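Local coordinates for insecticidal crystal protein Cry7Cal (Bacillus thuringiensis, PDB 5ZI1), which is an insecticidal toxin active against the locust Locusta migratoria manilensis and, like other three-domain Cry toxins, probably binds gut receptors and forms membrane pores, at residues T23-F27 against L39-V43; I36-F40 against F153-N157; G92-L97 against L112-F117. One frame throughout, in Å; residues are numbered along the deposited sequence. Where two conformers were deposited one is given.

Interaction 1: residues T23-F27 against L39-V43; sequences TFMGF and LFTEV
Thr23 opens the contact with its methyl group, which presses against one branch of Leu39 at 3.5 Å between Thr23 CG2 and Leu39 CD1, a tight fit for two carbons. The first torsion (chi1 -48°) sets Thr23 OG1 beside its own backbone N, where it is hydrogen-bonded to Ser19 O one helical turn earlier, while CG2 is left facing the other helix. At the solvent side of the pair a water donates to both Thr23 OG1, at 2.8 Å, and Glu42 OE2, so the polar link between 23-27 and 39-43 is indirect. Phe24 reaches across with the far end of its ring: Phe24 CZ lies 3.6 Å from Val43 CG2, and Phe24 CE1 meets Leu39 CD2 more loosely. Both methyls approach this ring obliquely. Its other neighbours include Asn149 on helix 141-165. Phe27 is the first residue past the helix end, although its N still bonds to Thr23 O at 3.2 Å. With CG anti to the backbone N (chi1 -167°), its ring lies against the start of 39-43. Leu39 CB stands 4.2 Å from the centroid of the Phe27 ring and only 5° off its normal, a CH-pi contact over the face, and Leu39 CD2 comes to 3.3 Å from Phe27 CD2 near the rim. Leu39 thus sends one methyl to Thr23 and the other to the two phenylalanines. His30, in the short connection, stacks on Phe27. This is the packing of two consecutive helices, 13-26 and 33-47, in the N-terminal helical bundle of the three-domain Cry toxins.

Interaction 2: residues I36-F40 against F153-N157; sequences IIGLF and FLLKN
The rings of Phe40 and Phe153 meet obliquely, with planes at 45° and centroids 4.8 Å apart. One corner of Phe153, its CE2, sits over a face of Phe40, offset toward the rim and 3.3 Å from Phe40 CZ. Phe153 gets there with CG anti to its backbone N (chi1 167°), which sends the ring across to helix 33-47. Phe40 leaves its backbone less directly, its first torsion (-91°) well away from the usual staggered value, and its ring end swings toward 153-157. At the outer end of the Phe153 ring, Ile36 CD1 lies 3.7 Å from Phe153 CE1 and Leu39 CD2 lies 3.4 Å from Phe153 CZ. That end is thus held between Phe40 and Ile36 CD1 on one side of its plane and Leu39 CD2 on the other. Leu154 CD1 adds a looser touch to Phe40 CZ. Asn157 brings OD1 to the edge of the Phe40 ring, 3.3 Å from Phe40 CE2 near the ring plane; the amide stands almost upright to the ring. Tyr93 OH of helix 73-101 is hydrogen-bonded to the same oxygen. The interface is essentially apolar, its one intruding carbonyl oxygen satisfied by that tyrosine while resting against the Phe40 ring edge.

Interaction 3: residues G92-L97 against L112-F117; sequences GYTSAL and LVYERF
Ala96 and Val113 mark one of the places where the two backbones run closest, with CA atoms 4.9 Å apart. The axes of the short segments approach to 8.6 Å at 159° between their N-to-C directions, so the helices are nearly antiparallel. Where the backbones come close, Ala96 offers a single methyl, which meets Val113 CB and Arg116 CG. The aliphatic contacts centre on Val113. Its CG2, anti to the backbone N (which leaves CG1 between N and the carbonyl carbon), leans over the backbone of 92-97 at 3.7 Å from Leu97 N and also meets Leu97 CD1. Val113 CB rests against the carbonyl oxygen of Ala96. The aromatic contacts come from Tyr93 and Phe117, whose side chains lie side by side and point the same way. Tyr93 CE1 is 3.7 Å from Phe117 CB and lies at the edge of the Phe117 ring, in its plane; the same carbon meets Val113 CG2 at 3.9 Å. Phe117 also packs edge-to-face with Phe175 on helix 169-202. A third group is the stem of Arg116. It is bent at chi2 (-93°): Arg116 CG lies 3.9 Å from Ala96 CB and Arg116 CD 3.8 Å from Gly92 O, which sits near the plane of the guanidinium at its edge; this is contact, not a hydrogen bond. Trp165 of helix 141-165 touches Tyr93, Leu97 and Val113. The arrangement is a helical hairpin, made of the long helices 73-101 and 107-127 packed antiparallel in the outer part of the Cry N-terminal bundle.

How the interactions relate
From the N terminus, interaction 1 comes first, closing the short connection between helices 13-26 and 33-47. Interaction 2 starts on the same helix 33-47, sharing Leu39 and Phe40 with it, and spans more than a hundred residues to helix 141-165. Interaction 3, which closes the turn between helices 73-101 and 107-127, is nested inside that large loop. The three are joined through side chains: Phe27 abuts Ile36, Phe40 packs on Thr94, and Phe117 lies against Leu154. Together they link five helices of the N-terminal domain, among them helix 141-165, which probably corresponds to the central helix of the bundle in other three-domain Cry toxins.

Interaction 1: residues T23-F27 against L39-V43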
ATOM      1  N   THR A  23       3.628  -6.568  10.558  1.00 46.18           N
ATOM      2  CA  THR A  23       4.736  -6.937  11.430  1.00 52.10           C
ATOM      3  C   THR A  23       6.018  -6.195  11.071  1.00 52.87           C
ATOM      4  O   THR A  23       6.689  -5.647  11.948  1.00 55.37           O
ATOM      5  CB  THR A  23       4.939  -8.443  11.372  1.00 51.56           C
ATOM      6  OG1 THR A  23       3.672  -9.075  11.542  1.00 51.93           O
ATOM      7  CG2 THR A  23       5.903  -8.900  12.447  1.00 56.72           C
ATOM      8  N   PHE A  24       6.377  -6.164   9.789  1.00 49.16           N
ATOM      9  CA  PHE A  24       7.615  -5.492   9.415  1.00 52.14           C
ATOM     10  C   PHE A  24       7.497  -3.982   9.544  1.00 50.97           C
ATOM     11  O   PHE A  24       8.466  -3.315   9.914  1.00 52.59           O
ATOM     12  CB  PHE A  24       8.021  -5.887   7.999  1.00 48.68           C
ATOM     13  CG  PHE A  24       8.688  -7.219   7.932  1.00 50.99           C
ATOM     14  CD1 PHE A  24      10.008  -7.357   8.335  1.00 47.82           C
ATOM     15  CD2 PHE A  24       7.999  -8.339   7.488  1.00 47.36           C
ATOM     16  CE1 PHE A  24      10.635  -8.588   8.293  1.00 48.35           C
ATOM     17  CE2 PHE A  24       8.618  -9.577   7.440  1.00 46.74           C
ATOM     18  CZ  PHE A  24       9.943  -9.699   7.839  1.00 49.35           C
ATOM     19  N   MET A  25       6.322  -3.421   9.249  1.00 51.33           N
ATOM     20  CA  MET A  25       6.128  -1.992   9.479  1.00 52.62           C
ATOM     21  C   MET A  25       6.215  -1.659  10.966  1.00 54.11           C
ATOM     22  O   MET A  25       6.752  -0.609  11.349  1.00 55.58           O
ATOM     23  CB  MET A  25       4.778  -1.530   8.919  1.00 50.89           C
ATOM     24  CG  MET A  25       4.589  -1.743   7.440  1.00 51.22           C
ATOM     25  SD  MET A  25       3.186  -0.804   6.782  1.00 50.94           S
ATOM     26  CE  MET A  25       3.635   0.876   7.171  1.00 40.11           C
ATOM     27  N   GLY A  26       5.681  -2.534  11.822  1.00 53.12           N
ATOM     28  CA  GLY A  26       5.701  -2.253  13.241  1.00 55.34           C
ATOM     29  C   GLY A  26       7.102  -2.260  13.806  1.00 55.76           C
ATOM     30  O   GLY A  26       7.400  -1.531  14.751  1.00 63.09           O
ATOM     31  N   PHE A  27       7.980  -3.074  13.236  1.00 54.68           N
ATOM     32  CA  PHE A  27       9.355  -3.191  13.692  1.00 62.35           C
ATOM     33  C   PHE A  27      10.322  -2.380  12.821  1.00 60.50           C
ATOM     34  O   PHE A  27      11.537  -2.579  12.901  1.00 62.60           O
ATOM     35  CB  PHE A  27       9.740  -4.678  13.729  1.00 56.23           C
ATOM     36  CG  PHE A  27      11.030  -4.977  14.464  1.00 67.75           C
ATOM     37  CD1 PHE A  27      11.032  -5.205  15.831  1.00 63.53           C
ATOM     38  CD2 PHE A  27      12.245  -5.071  13.777  1.00 70.67           C
ATOM     39  CE1 PHE A  27      12.220  -5.498  16.496  1.00 72.08           C
ATOM     40  CE2 PHE A  27      13.428  -5.353  14.436  1.00 68.27           C
ATOM     41  CZ  PHE A  27      13.419  -5.569  15.798  1.00 68.09           C
ATOM     42  N   LEU A  39      11.054 -10.662  16.425  1.00 62.88           N
ATOM     43  CA  LEU A  39      10.587 -10.491  15.054  1.00 60.09           C
ATOM     44  C   LEU A  39      10.823 -11.755  14.232  1.00 60.89           C
ATOM     45  O   LEU A  39       9.936 -12.209  13.501  1.00 59.90           O
ATOM     46  CB  LEU A  39      11.268  -9.290  14.402  1.00 63.15           C
ATOM     47  CG  LEU A  39      10.820  -9.095  12.952  1.00 65.40           C
ATOM     48  CD1 LEU A  39       9.329  -8.877  12.923  1.00 66.58           C
ATOM     49  CD2 LEU A  39      11.523  -7.946  12.272  1.00 60.74           C
ATOM     50  N   PHE A  40      12.013 -12.345  14.347  1.00 58.23           N
ATOM     51  CA  PHE A  40      12.307 -13.561  13.599  1.00 56.14           C
ATOM     52  C   PHE A  40      11.328 -14.677  13.959  1.00 60.13           C
ATOM     53  O   PHE A  40      10.679 -15.254  13.082  1.00 58.44           O
ATOM     54  CB  PHE A  40      13.743 -14.002  13.856  1.00 54.54           C
ATOM     55  CG  PHE A  40      14.756 -13.437  12.881  1.00 60.16           C
ATOM     56  CD1 PHE A  40      14.783 -13.862  11.559  1.00 53.58           C
ATOM     57  CD2 PHE A  40      15.709 -12.510  13.306  1.00 60.72           C
ATOM     58  CE1 PHE A  40      15.723 -13.350  10.672  1.00 59.47           C
ATOM     59  CE2 PHE A  40      16.660 -11.995  12.436  1.00 57.67           C
ATOM     60  CZ  PHE A  40      16.674 -12.413  11.116  1.00 57.64           C
ATOM     61  N   THR A  41      11.205 -14.993  15.255  1.00 60.99           N
ATOM     62  CA  THR A  41      10.293 -16.055  15.679  1.00 63.47           C
ATOM     63  C   THR A  41       8.862 -15.768  15.245  1.00 60.67           C
ATOM     64  O   THR A  41       8.160 -16.660  14.757  1.00 62.63           O
ATOM     65  CB  THR A  41      10.346 -16.235  17.192  1.00 62.91           C
ATOM     66  OG1 THR A  41       9.974 -15.000  17.816  1.00 68.20           O
ATOM     67  CG2 THR A  41      11.747 -16.644  17.642  1.00 60.02           C
ATOM     68  N   GLU A  42       8.420 -14.521  15.405  1.00 60.65           N
ATOM     69  CA  GLU A  42       7.119 -14.104  14.886  1.00 62.91           C
ATOM     70  C   GLU A  42       7.010 -14.377  13.390  1.00 60.69           C
ATOM     71  O   GLU A  42       6.016 -14.945  12.916  1.00 58.29           O
ATOM     72  CB  GLU A  42       6.935 -12.613  15.170  1.00 65.01           C
ATOM     73  CG  GLU A  42       5.528 -12.130  15.425  1.00 70.02           C
ATOM     74  CD  GLU A  42       5.510 -10.774  16.145  1.00 73.04           C
ATOM     75  OE1 GLU A  42       6.595 -10.187  16.392  1.00 74.13           O
ATOM     76  OE2 GLU A  42       4.407 -10.296  16.477  1.00 82.04           O
ATOM     77  N   VAL A  43       8.039 -13.978  12.632  1.00 56.54           N
ATOM     78  CA  VAL A  43       7.990 -14.024  11.175  1.00 53.50           C
ATOM     79  C   VAL A  43       8.054 -15.459  10.675  1.00 52.87           C
ATOM     80  O   VAL A  43       7.403 -15.814   9.683  1.00 52.41           O
ATOM     81  CB  VAL A  43       9.121 -13.159  10.580  1.00 58.93           C
ATOM     82  CG1 VAL A  43       9.479 -13.599   9.166  1.00 52.72           C
ATOM     83  CG2 VAL A  43       8.706 -11.700  10.567  1.00 60.72           C
TER
HETATM   84  O   HOH W   1       3.226 -10.302  14.007  1.00 62.70           O

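Interaction 2: residues I36-F40 against F153-N157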
ATOM      1  N   ILE A  36      14.836  -8.159  17.735  1.00 65.00           N
ATOM      2  CA  ILE A  36      15.126  -8.851  16.477  1.00 62.41           C
ATOM      3  C   ILE A  36      14.789 -10.333  16.597  1.00 61.10           C
ATOM      4  O   ILE A  36      14.245 -10.937  15.666  1.00 56.19           O
ATOM      5  CB  ILE A  36      16.597  -8.634  16.075  1.00 60.94           C
ATOM      6  CG1 ILE A  36      16.806  -7.245  15.457  1.00 66.78           C
ATOM      7  CG2 ILE A  36      17.056  -9.701  15.105  1.00 59.00           C
ATOM      8  CD1 ILE A  36      16.647  -7.179  13.961  1.00 68.40           C
ATOM      9  N   ILE A  37      15.092 -10.934  17.752  1.00 61.29           N
ATOM     10  CA  ILE A  37      14.777 -12.343  17.961  1.00 63.59           C
ATOM     11  C   ILE A  37      13.271 -12.557  17.964  1.00 61.44           C
ATOM     12  O   ILE A  37      12.765 -13.521  17.378  1.00 61.14           O
ATOM     13  CB  ILE A  37      15.427 -12.853  19.261  1.00 66.88           C
ATOM     14  CG1 ILE A  37      16.942 -13.019  19.074  1.00 66.76           C
ATOM     15  CG2 ILE A  37      14.788 -14.173  19.699  1.00 64.16           C
ATOM     16  CD1 ILE A  37      17.699 -13.240  20.373  1.00 66.07           C
ATOM     17  N   GLY A  38      12.530 -11.651  18.598  1.00 62.34           N
ATOM     18  CA  GLY A  38      11.083 -11.762  18.595  1.00 57.96           C
ATOM     19  C   GLY A  38      10.488 -11.580  17.214  1.00 62.30           C
ATOM     20  O   GLY A  38       9.522 -12.260  16.849  1.00 60.86           O
ATOM     21  N   LEU A  39      11.054 -10.662  16.425  1.00 62.88           N
ATOM     22  CA  LEU A  39      10.587 -10.491  15.054  1.00 60.09           C
ATOM     23  C   LEU A  39      10.823 -11.755  14.232  1.00 60.89           C
ATOM     24  O   LEU A  39       9.936 -12.209  13.501  1.00 59.90           O
ATOM     25  CB  LEU A  39      11.268  -9.290  14.402  1.00 63.15           C
ATOM     26  CG  LEU A  39      10.820  -9.095  12.952  1.00 65.40           C
ATOM     27  CD1 LEU A  39       9.329  -8.877  12.923  1.00 66.58           C
ATOM     28  CD2 LEU A  39      11.523  -7.946  12.272  1.00 60.74           C
ATOM     29  N   PHE A  40      12.013 -12.345  14.347  1.00 58.23           N
ATOM     30  CA  PHE A  40      12.307 -13.561  13.599  1.00 56.14           C
ATOM     31  C   PHE A  40      11.328 -14.677  13.959  1.00 60.13           C
ATOM     32  O   PHE A  40      10.679 -15.254  13.082  1.00 58.44           O
ATOM     33  CB  PHE A  40      13.743 -14.002  13.856  1.00 54.54           C
ATOM     34  CG  PHE A  40      14.756 -13.437  12.881  1.00 60.16           C
ATOM     35  CD1 PHE A  40      14.783 -13.862  11.559  1.00 53.58           C
ATOM     36  CD2 PHE A  40      15.709 -12.510  13.306  1.00 60.72           C
ATOM     37  CE1 PHE A  40      15.723 -13.350  10.672  1.00 59.47           C
ATOM     38  CE2 PHE A  40      16.660 -11.995  12.436  1.00 57.67           C
ATOM     39  CZ  PHE A  40      16.674 -12.413  11.116  1.00 57.64           C
ATOM     40  N   PHE A 153      16.261  -7.981   5.149  1.00 46.47           N
ATOM     41  CA  PHE A 153      16.178  -7.850   6.593  1.00 45.52           C
ATOM     42  C   PHE A 153      17.293  -8.616   7.283  1.00 47.41           C
ATOM     43  O   PHE A 153      17.879  -8.130   8.262  1.00 48.58           O
ATOM     44  CB  PHE A 153      14.820  -8.343   7.080  1.00 51.97           C
ATOM     45  CG  PHE A 153      14.755  -8.526   8.556  1.00 53.02           C
ATOM     46  CD1 PHE A 153      14.868  -7.433   9.402  1.00 56.66           C
ATOM     47  CD2 PHE A 153      14.608  -9.784   9.104  1.00 53.81           C
ATOM     48  CE1 PHE A 153      14.823  -7.593  10.771  1.00 60.11           C
ATOM     49  CE2 PHE A 153      14.557  -9.946  10.477  1.00 59.14           C
ATOM     50  CZ  PHE A 153      14.668  -8.851  11.308  1.00 56.53           C
ATOM     51  N   LEU A 154      17.585  -9.828   6.806  1.00 44.48           N
ATOM     52  CA  LEU A 154      18.722 -10.567   7.341  1.00 40.86           C
ATOM     53  C   LEU A 154      20.021  -9.774   7.187  1.00 48.00           C
ATOM     54  O   LEU A 154      20.876  -9.799   8.075  1.00 42.66           O
ATOM     55  CB  LEU A 154      18.843 -11.915   6.649  1.00 39.12           C
ATOM     56  CG  LEU A 154      20.048 -12.721   7.128  1.00 46.84           C
ATOM     57  CD1 LEU A 154      19.828 -13.109   8.550  1.00 45.74           C
ATOM     58  CD2 LEU A 154      20.363 -13.945   6.255  1.00 48.29           C
ATOM     59  N   LEU A 155      20.190  -9.074   6.061  1.00 42.41           N
ATOM     60  CA  LEU A 155      21.437  -8.363   5.827  1.00 47.35           C
ATOM     61  C   LEU A 155      21.596  -7.222   6.819  1.00 50.85           C
ATOM     62  O   LEU A 155      22.722  -6.897   7.212  1.00 52.83           O
ATOM     63  CB  LEU A 155      21.496  -7.862   4.376  1.00 44.46           C
ATOM     64  CG  LEU A 155      21.882  -8.937   3.346  1.00 45.59           C
ATOM     65  CD1 LEU A 155      21.465  -8.597   1.915  1.00 37.07           C
ATOM     66  CD2 LEU A 155      23.398  -9.177   3.452  1.00 46.05           C
ATOM     67  N   LYS A 156      20.476  -6.640   7.266  1.00 47.56           N
ATOM     68  CA  LYS A 156      20.529  -5.618   8.305  1.00 48.14           C
ATOM     69  C   LYS A 156      21.249  -6.127   9.548  1.00 47.98           C
ATOM     70  O   LYS A 156      21.955  -5.367  10.218  1.00 49.75           O
ATOM     71  CB  LYS A 156      19.111  -5.156   8.661  1.00 48.68           C
ATOM     72  CG  LYS A 156      19.049  -4.129   9.788  1.00 50.27           C
ATOM     73  CD  LYS A 156      17.619  -3.626  10.021  1.00 53.36           C
ATOM     74  CE  LYS A 156      17.521  -2.778  11.283  1.00 54.15           C
ATOM     75  NZ  LYS A 156      16.294  -1.937  11.323  1.00 51.80           N
ATOM     76  N   ASN A 157      21.087  -7.413   9.871  1.00 46.60           N
ATOM     77  CA  ASN A 157      21.698  -7.938  11.087  1.00 45.51           C
ATOM     78  C   ASN A 157      23.216  -7.726  11.096  1.00 52.55           C
ATOM     79  O   ASN A 157      23.797  -7.445  12.150  1.00 53.75           O
ATOM     80  CB  ASN A 157      21.345  -9.417  11.257  1.00 47.08           C
ATOM     81  CG  ASN A 157      19.890  -9.639  11.721  1.00 52.49           C
ATOM     82  OD1 ASN A 157      19.610 -10.567  12.475  1.00 52.19           O
ATOM     83  ND2 ASN A 157      18.969  -8.804  11.250  1.00 48.71           N
TER

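Interaction 3: residues G92-L97 against L112-F117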
ATOM      1  N   GLY A  92      18.001 -22.005  12.493  1.00 54.53           N
ATOM      2  CA  GLY A  92      19.333 -22.158  13.056  1.00 51.48           C
ATOM      3  C   GLY A  92      20.021 -20.837  13.334  1.00 54.94           C
ATOM      4  O   GLY A  92      20.808 -20.732  14.280  1.00 60.05           O
ATOM      5  N   TYR A  93      19.743 -19.812  12.524  1.00 49.88           N
ATOM      6  CA  TYR A  93      20.362 -18.517  12.780  1.00 55.05           C
ATOM      7  C   TYR A  93      19.760 -17.854  14.021  1.00 56.45           C
ATOM      8  O   TYR A  93      20.498 -17.395  14.908  1.00 54.07           O
ATOM      9  CB  TYR A  93      20.251 -17.607  11.547  1.00 50.99           C
ATOM     10  CG  TYR A  93      20.637 -16.173  11.857  1.00 54.74           C
ATOM     11  CD1 TYR A  93      21.974 -15.778  11.920  1.00 53.14           C
ATOM     12  CD2 TYR A  93      19.660 -15.221  12.133  1.00 52.83           C
ATOM     13  CE1 TYR A  93      22.316 -14.455  12.230  1.00 50.28           C
ATOM     14  CE2 TYR A  93      19.983 -13.920  12.427  1.00 50.65           C
ATOM     15  CZ  TYR A  93      21.302 -13.530  12.484  1.00 53.89           C
ATOM     16  OH  TYR A  93      21.575 -12.209  12.801  1.00 48.65           O
ATOM     17  N   THR A  94      18.421 -17.784  14.104  1.00 53.22           N
ATOM     18  CA  THR A  94      17.788 -17.175  15.277  1.00 49.90           C
ATOM     19  C   THR A  94      18.205 -17.897  16.551  1.00 50.84           C
ATOM     20  O   THR A  94      18.515 -17.266  17.571  1.00 51.82           O
ATOM     21  CB  THR A  94      16.264 -17.192  15.143  1.00 52.98           C
ATOM     22  OG1 THR A  94      15.806 -18.548  15.160  1.00 63.07           O
ATOM     23  CG2 THR A  94      15.830 -16.576  13.846  1.00 49.81           C
ATOM     24  N   SER A  95      18.254 -19.226  16.495  1.00 49.57           N
ATOM     25  CA  SER A  95      18.717 -19.999  17.640  1.00 51.85           C
ATOM     26  C   SER A  95      20.146 -19.623  18.034  1.00 57.22           C
ATOM     27  O   SER A  95      20.450 -19.504  19.226  1.00 58.84           O
ATOM     28  CB  SER A  95      18.606 -21.486  17.321  1.00 52.19           C
ATOM     29  OG  SER A  95      19.094 -22.278  18.383  1.00 62.42           O
ATOM     30  N   ALA A  96      21.041 -19.419  17.054  1.00 54.32           N
ATOM     31  CA  ALA A  96      22.398 -19.000  17.398  1.00 53.22           C
ATOM     32  C   ALA A  96      22.441 -17.544  17.812  1.00 53.96           C
ATOM     33  O   ALA A  96      23.245 -17.172  18.677  1.00 57.28           O
ATOM     34  CB  ALA A  96      23.369 -19.223  16.235  1.00 53.58           C
ATOM     35  N   LEU A  97      21.597 -16.706  17.204  1.00 51.77           N
ATOM     36  CA  LEU A  97      21.499 -15.322  17.656  1.00 55.62           C
ATOM     37  C   LEU A  97      21.042 -15.252  19.109  1.00 53.10           C
ATOM     38  O   LEU A  97      21.495 -14.395  19.873  1.00 54.53           O
ATOM     39  CB  LEU A  97      20.553 -14.541  16.748  1.00 52.74           C
ATOM     40  CG  LEU A  97      20.555 -13.026  16.962  1.00 55.57           C
ATOM     41  CD1 LEU A  97      21.980 -12.471  16.903  1.00 55.62           C
ATOM     42  CD2 LEU A  97      19.670 -12.361  15.918  1.00 55.60           C
ATOM     43  N   LEU A 112      29.770 -18.902  16.465  1.00 60.20           N
ATOM     44  CA  LEU A 112      28.648 -19.714  15.997  1.00 61.34           C
ATOM     45  C   LEU A 112      27.590 -18.877  15.297  1.00 58.25           C
ATOM     46  O   LEU A 112      27.028 -19.309  14.288  1.00 57.09           O
ATOM     47  CB  LEU A 112      28.020 -20.490  17.159  1.00 62.27           C
ATOM     48  CG  LEU A 112      28.774 -21.768  17.526  1.00 65.73           C
ATOM     49  CD1 LEU A 112      28.322 -22.247  18.889  1.00 60.00           C
ATOM     50  CD2 LEU A 112      28.561 -22.851  16.467  1.00 57.31           C
ATOM     51  N   VAL A 113      27.301 -17.677  15.799  1.00 57.53           N
ATOM     52  CA  VAL A 113      26.255 -16.907  15.142  1.00 55.88           C
ATOM     53  C   VAL A 113      26.791 -16.258  13.872  1.00 53.62           C
ATOM     54  O   VAL A 113      26.057 -16.167  12.880  1.00 48.99           O
ATOM     55  CB  VAL A 113      25.606 -15.891  16.106  1.00 53.99           C
ATOM     56  CG1 VAL A 113      26.625 -14.869  16.626  1.00 55.31           C
ATOM     57  CG2 VAL A 113      24.433 -15.209  15.433  1.00 53.39           C
ATOM     58  N   TYR A 114      28.072 -15.864  13.861  1.00 54.96           N
ATOM     59  CA  TYR A 114      28.711 -15.422  12.622  1.00 52.90           C
ATOM     60  C   TYR A 114      28.600 -16.473  11.526  1.00 51.23           C
ATOM     61  O   TYR A 114      28.240 -16.140  10.382  1.00 48.46           O
ATOM     62  CB  TYR A 114      30.169 -15.060  12.849  1.00 51.68           C
ATOM     63  CG  TYR A 114      30.927 -14.769  11.559  1.00 55.02           C
ATOM     64  CD1 TYR A 114      30.980 -13.484  11.053  1.00 57.44           C
ATOM     65  CD2 TYR A 114      31.587 -15.762  10.857  1.00 57.92           C
ATOM     66  CE1 TYR A 114      31.639 -13.196   9.884  1.00 55.65           C
ATOM     67  CE2 TYR A 114      32.256 -15.479   9.683  1.00 60.21           C
ATOM     68  CZ  TYR A 114      32.294 -14.193   9.208  1.00 60.51           C
ATOM     69  OH  TYR A 114      32.979 -13.894   8.043  1.00 55.85           O
ATOM     70  N   GLU A 115      28.921 -17.736  11.838  1.00 53.90           N
ATOM     71  CA  GLU A 115      28.854 -18.798  10.838  0.69 57.66           C
ATOM     72  C   GLU A 115      27.455 -19.021  10.305  1.00 56.96           C
ATOM     73  O   GLU A 115      27.289 -19.201   9.107  1.00 52.92           O
ATOM     74  CB  GLU A 115      29.367 -20.077  11.478  0.69 60.93           C
ATOM     75  CG  GLU A 115      29.572 -21.226  10.496  0.69 63.55           C
ATOM     76  CD  GLU A 115      28.725 -22.431  10.835  0.69 67.09           C
ATOM     77  OE1 GLU A 115      27.547 -22.439  10.425  0.69 71.00           O
ATOM     78  OE2 GLU A 115      29.232 -23.353  11.509  0.69 68.91           O
ATOM     79  N   ARG A 116      26.449 -19.118  11.194  1.00 54.01           N
ATOM     80  CA  ARG A 116      25.074 -19.260  10.726  1.00 53.56           C
ATOM     81  C   ARG A 116      24.645 -18.074   9.885  1.00 51.56           C
ATOM     82  O   ARG A 116      23.865 -18.247   8.938  1.00 50.75           O
ATOM     83  CB  ARG A 116      24.098 -19.453  11.885  1.00 59.53           C
ATOM     84  CG  ARG A 116      24.498 -20.571  12.807  1.00 55.88           C
ATOM     85  CD  ARG A 116      23.833 -21.873  12.377  1.00 63.06           C
ATOM     86  NE  ARG A 116      24.173 -22.928  13.328  1.00 75.55           N
ATOM     87  CZ  ARG A 116      25.228 -23.728  13.216  1.00 82.74           C
ATOM     88  NH1 ARG A 116      26.048 -23.614  12.166  1.00 76.95           N
ATOM     89  NH2 ARG A 116      25.456 -24.635  14.148  1.00 84.11           N
ATOM     90  N   PHE A 117      25.152 -16.879  10.187  1.00 49.24           N
ATOM     91  CA  PHE A 117      24.753 -15.718   9.402  1.00 51.51           C
ATOM     92  C   PHE A 117      25.250 -15.829   7.964  1.00 48.69           C
ATOM     93  O   PHE A 117      24.463 -15.738   7.015  1.00 50.37           O
ATOM     94  CB  PHE A 117      25.256 -14.423  10.041  1.00 51.76           C
ATOM     95  CG  PHE A 117      25.045 -13.224   9.156  1.00 51.30           C
ATOM     96  CD1 PHE A 117      23.829 -12.563   9.154  1.00 49.33           C
ATOM     97  CD2 PHE A 117      26.026 -12.804   8.272  1.00 45.39           C
ATOM     98  CE1 PHE A 117      23.611 -11.479   8.314  1.00 50.09           C
ATOM     99  CE2 PHE A 117      25.822 -11.722   7.420  1.00 43.82           C
ATOM    100  CZ  PHE A 117      24.616 -11.057   7.444  1.00 51.52           C
TER